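Local atomic coordinates of hypothetical protein SO0799 (Shewanella oneidensis, PDB entry 1YUD), a protein that is of unknown function but belongs to the DUF985 branch of the cupin superfamily and is built as a two-chain assembly around a cupin-type beta fold. Residues 110-113 and 114-117; 131-134 and 135-139. All blocks are in the same frame, centred on the assembly; numbering follows the deposited sequence.

Reading from the N terminus, strand 109-111 is the outermost strand, within this chain, of the six-stranded antiparallel sheet. Contact 1 closes the turn that follows it and delivers the chain to strand 116-121 of the five-stranded sheet, so it joins the two sheets. The chain then returns to the first sheet as strand 126-133, and contact 2 closes the bend where that strand passes into the loop before helix 147-152. The contacts are in series, neither nested nor crossing; their centres lie 12 Å apart and their nearest atoms about 6 Å apart, without touching. Strand 71-76, which runs between 109-111 and 126-133, packs against residues of both, and each contact also reaches the second subunit.

Contact 1: 110-113 and 114-117; sequences LVPK and GCIF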
loop_
_atom_site.group_PDB
_atom_site.type_symbol
_atom_site.label_atom_id
_atom_site.label_comp_id
_atom_site.label_asym_id
_atom_site.label_seq_id
_atom_site.Cartn_x
_atom_site.Cartn_y
_atom_site.Cartn_z
ATOM N N LEU A 110 -4.867 -6.580 -6.386
ATOM C CA LEU A 110 -4.353 -6.006 -7.608
ATOM C C LEU A 110 -5.410 -5.961 -8.704
ATOM O O LEU A 110 -5.837 -6.988 -9.224
ATOM C CB LEU A 110 -3.124 -6.818 -8.036
ATOM C CG LEU A 110 -2.412 -6.489 -9.336
ATOM C CD1 LEU A 110 -3.190 -7.083 -10.478
ATOM C CD2 LEU A 110 -2.245 -4.983 -9.471
ATOM N N VAL A 111 -5.839 -4.758 -9.047
ATOM C CA VAL A 111 -6.836 -4.582 -10.087
ATOM C C VAL A 111 -6.105 -4.397 -11.422
ATOM O O VAL A 111 -5.554 -3.328 -11.719
ATOM C CB VAL A 111 -7.786 -3.381 -9.749
ATOM C CG1 VAL A 111 -6.999 -2.232 -9.166
ATOM C CG2 VAL A 111 -8.535 -2.945 -10.992
ATOM N N PRO A 112 -6.080 -5.463 -12.240
ATOM C CA PRO A 112 -5.424 -5.498 -13.556
ATOM C C PRO A 112 -5.838 -4.390 -14.489
ATOM O O PRO A 112 -7.015 -4.069 -14.586
ATOM C CB PRO A 112 -5.796 -6.883 -14.104
ATOM C CG PRO A 112 -7.103 -7.183 -13.439
ATOM C CD PRO A 112 -6.852 -6.700 -12.014
ATOM N N LYS A 113 -4.863 -3.817 -15.185
ATOM C CA LYS A 113 -5.135 -2.738 -16.122
ATOM C C LYS A 113 -6.031 -3.193 -17.261
ATOM O O LYS A 113 -6.261 -4.390 -17.448
ATOM C CB LYS A 113 -3.828 -2.181 -16.694
ATOM C CG LYS A 113 -2.987 -3.181 -17.474
ATOM C CD LYS A 113 -1.707 -2.526 -17.994
ATOM C CE LYS A 113 -0.846 -3.512 -18.770
ATOM N NZ LYS A 113 0.416 -2.876 -19.236
ATOM N N GLY A 114 -6.538 -2.221 -18.015
ATOM C CA GLY A 114 -7.395 -2.511 -19.150
ATOM C C GLY A 114 -8.784 -3.004 -18.799
ATOM O O GLY A 114 -9.586 -3.269 -19.697
ATOM N N CYS A 115 -9.078 -3.133 -17.509
ATOM C CA CYS A 115 -10.391 -3.602 -17.097
ATOM C C CYS A 115 -11.212 -2.487 -16.438
ATOM O O CYS A 115 -10.657 -1.608 -15.762
ATOM C CB CYS A 115 -10.247 -4.768 -16.124
ATOM S SG CYS A 115 -10.333 -4.289 -14.389
ATOM N N ILE A 116 -12.531 -2.529 -16.640
ATOM C CA ILE A 116 -13.438 -1.539 -16.058
ATOM C C ILE A 116 -13.872 -2.018 -14.681
ATOM O O ILE A 116 -14.448 -3.092 -14.547
ATOM C CB ILE A 116 -14.684 -1.316 -16.949
ATOM C CG1 ILE A 116 -14.253 -0.689 -18.285
ATOM C CG2 ILE A 116 -15.699 -0.411 -16.226
ATOM C CD1 ILE A 116 -15.364 -0.610 -19.330
ATOM N N PHE A 117 -13.597 -1.206 -13.662
ATOM C CA PHE A 117 -13.904 -1.569 -12.283
ATOM C C PHE A 117 -14.378 -0.405 -11.408
ATOM O O PHE A 117 -14.211 0.769 -11.757
ATOM C CB PHE A 117 -12.657 -2.172 -11.635
ATOM C CG PHE A 117 -11.503 -1.202 -11.519
ATOM C CD1 PHE A 117 -10.868 -0.708 -12.655
ATOM C CD2 PHE A 117 -11.063 -0.778 -10.271
ATOM C CE1 PHE A 117 -9.805 0.196 -12.549
ATOM C CE2 PHE A 117 -10.005 0.121 -10.157
ATOM C CZ PHE A 117 -9.376 0.609 -11.296
#
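K113 and G114 occupy the corners of a beta turn between strand 109-111 and strand 116-121, the distance from P112 CA to C115 CA being 6.4 Å. G114 has a positive phi of 72°, a value that glycine adopts more easily than other residues, and the chain then heads back with V111, C115 and F117 all directing their CB atoms into the loop. P112-K113-G114 is consistent with the Pro-X-Gly of the second cupin motif, in which case F117 would take the place of the histidine found in many metal-binding cupins.

The main side-chain contact is a CH-pi interaction. V111 CG2 lies 3.3 Å from the centroid of the F117 ring and only 7° off its normal, and the six ring carbons are at nearly equal distances from it, from CD2 at 3.4 Å to CZ at 3.7 Å. CG2 extends anti to the V111 backbone N, which carries this methyl over the ring centre; CG1 reaches only the CE2 side of the ring, at 3.9 Å from that atom. The two side chains cross at about a right angle. Beside them C115 SG stands 4.1 Å from V111 CG2 and 3.3 Å from P112 O, while the P112 ring passes it more loosely. The bond from CA to CB of K113 points away from 114-117, and the chain beyond CG is extended.

Polar ties run to neighbours: K113 N is hydrogen-bonded to D70 OD2, and the backbones of V111 and F117 pair with E71 and H65. M85 touches P112, C115 and F117, and K113 packs on T40 of the second subunit. The chemistry implies a division of roles: the side-chain contact within the turn is chiefly apolar, a methyl centred on an aromatic face, while the polar bonds of the turn run to D70 and to neighbouring strands.

Contact 2: 131-134 and 135-139; sequences CMVS and PGFTF
V133 and F137 meet with their side chains crossing at about a right angle, at the point where strand 126-133 turns into the loop leading to helix 147-152. This strand is the last in chain order and lies between strands 50-57 and 71-76 of the cupin fold's six-stranded sheet. The touch is made by one branch of the valine: CG1 comes within 3.3 Å of F137 CB and 3.9 Å of F137 N. The same methyl approaches the F137 ring obliquely. Because CG is anti to the F137 backbone N (chi1 176°), the ring is carried on past the valine, and the methylene is left as the contact surface.

Between these two residues S134, P135 and G136 turn the chain aside in a hook, which leaves V133 CA and F137 CA 6.1 Å apart. S134 and P135 are bonded neighbours, so their closeness follows largely from the peptide link. The P135 side chain packs on F42 and A69 of its own chain and on L48 of the second subunit, whose W49 also touches S134. Putting an alanine here would remove CG and CD, and is likely to open a gap toward F42, A69 and L48 of the second subunit, while leaving the backbone of the bend freer to turn about phi.

The bend is tied to the neighbouring strand 50-57 through S50: its OG is hydrogen-bonded to F137 N and weakly to V133 O, and its backbone pairs with V133. One hydroxyl thus meets polar backbone atoms on both sides of the bend. Further along, T138 OG1 is hydrogen-bonded to D141 OD2, and F137 CE2 stands 3.9 Å above the plane of the F139 ring, offset toward its rim.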
loop_
_atom_site.group_PDB
_atom_site.type_symbol
_atom_site.label_atom_id
_atom_site.label_comp_id
_atom_site.label_asym_id
_atom_site.label_seq_id
_atom_site.Cartn_x
_atom_site.Cartn_y
_atom_site.Cartn_z
ATOM N N CYS A 131 -3.862 3.413 -2.798
ATOM C CA CYS A 131 -3.875 3.022 -4.193
ATOM C C CYS A 131 -2.589 3.437 -4.893
ATOM O O CYS A 131 -2.231 4.613 -4.953
ATOM C CB CYS A 131 -5.095 3.613 -4.910
ATOM S SG CYS A 131 -6.672 2.804 -4.479
HETATM N N MSE A 132 -1.909 2.432 -5.428
HETATM C CA MSE A 132 -0.641 2.595 -6.123
HETATM C C MSE A 132 -0.765 2.097 -7.562
HETATM O O MSE A 132 -0.917 0.900 -7.789
HETATM C CB MSE A 132 0.432 1.798 -5.357
HETATM C CG MSE A 132 1.880 1.922 -5.835
HETATM SE SE MSE A 132 2.312 0.923 -7.449
HETATM C CE MSE A 132 2.796 2.416 -8.556
ATOM N N VAL A 133 -0.733 3.020 -8.524
ATOM C CA VAL A 133 -0.804 2.681 -9.952
ATOM C C VAL A 133 0.623 2.840 -10.448
ATOM O O VAL A 133 1.222 3.885 -10.239
ATOM C CB VAL A 133 -1.721 3.639 -10.725
ATOM C CG1 VAL A 133 -1.458 5.049 -10.313
ATOM C CG2 VAL A 133 -1.480 3.492 -12.200
ATOM N N SER A 134 1.164 1.817 -11.108
ATOM C CA SER A 134 2.563 1.839 -11.521
ATOM C C SER A 134 3.048 2.926 -12.445
ATOM O O SER A 134 3.661 3.892 -11.986
ATOM C CB SER A 134 2.990 0.487 -12.077
ATOM O OG SER A 134 4.385 0.336 -11.884
ATOM N N PRO A 135 2.841 2.786 -13.760
ATOM C CA PRO A 135 3.376 3.937 -14.497
ATOM C C PRO A 135 2.574 5.197 -14.144
ATOM O O PRO A 135 1.442 5.359 -14.594
ATOM C CB PRO A 135 3.221 3.511 -15.950
ATOM C CG PRO A 135 3.394 2.007 -15.866
ATOM C CD PRO A 135 2.547 1.659 -14.664
ATOM N N GLY A 136 3.163 6.065 -13.320
ATOM C CA GLY A 136 2.515 7.299 -12.897
ATOM C C GLY A 136 1.132 7.595 -13.453
ATOM O O GLY A 136 0.953 7.720 -14.667
ATOM N N PHE A 137 0.150 7.727 -12.566
ATOM C CA PHE A 137 -1.212 8.009 -12.986
ATOM C C PHE A 137 -1.448 9.376 -13.614
ATOM O O PHE A 137 -1.675 10.344 -12.900
ATOM C CB PHE A 137 -2.167 7.870 -11.807
ATOM C CG PHE A 137 -3.587 8.241 -12.135
ATOM C CD1 PHE A 137 -4.307 7.512 -13.067
ATOM C CD2 PHE A 137 -4.207 9.315 -11.505
ATOM C CE1 PHE A 137 -5.624 7.839 -13.364
ATOM C CE2 PHE A 137 -5.526 9.651 -11.795
ATOM C CZ PHE A 137 -6.234 8.909 -12.726
ATOM N N THR A 138 -1.390 9.463 -14.938
ATOM C CA THR A 138 -1.679 10.723 -15.620
ATOM C C THR A 138 -3.161 10.559 -15.945
ATOM O O THR A 138 -3.658 9.432 -15.988
ATOM C CB THR A 138 -0.862 10.902 -16.947
ATOM O OG1 THR A 138 -0.960 9.718 -17.757
ATOM C CG2 THR A 138 0.602 11.193 -16.644
ATOM N N PHE A 139 -3.884 11.650 -16.160
ATOM C CA PHE A 139 -5.302 11.500 -16.463
ATOM C C PHE A 139 -5.587 10.955 -17.860
ATOM O O PHE A 139 -6.741 10.775 -18.244
ATOM C CB PHE A 139 -6.034 12.812 -16.217
ATOM C CG PHE A 139 -6.573 12.927 -14.826
ATOM C CD1 PHE A 139 -7.785 12.331 -14.488
ATOM C CD2 PHE A 139 -5.849 13.585 -13.836
ATOM C CE1 PHE A 139 -8.274 12.389 -13.178
ATOM C CE2 PHE A 139 -6.324 13.648 -12.526
ATOM C CZ PHE A 139 -7.540 13.049 -12.197
#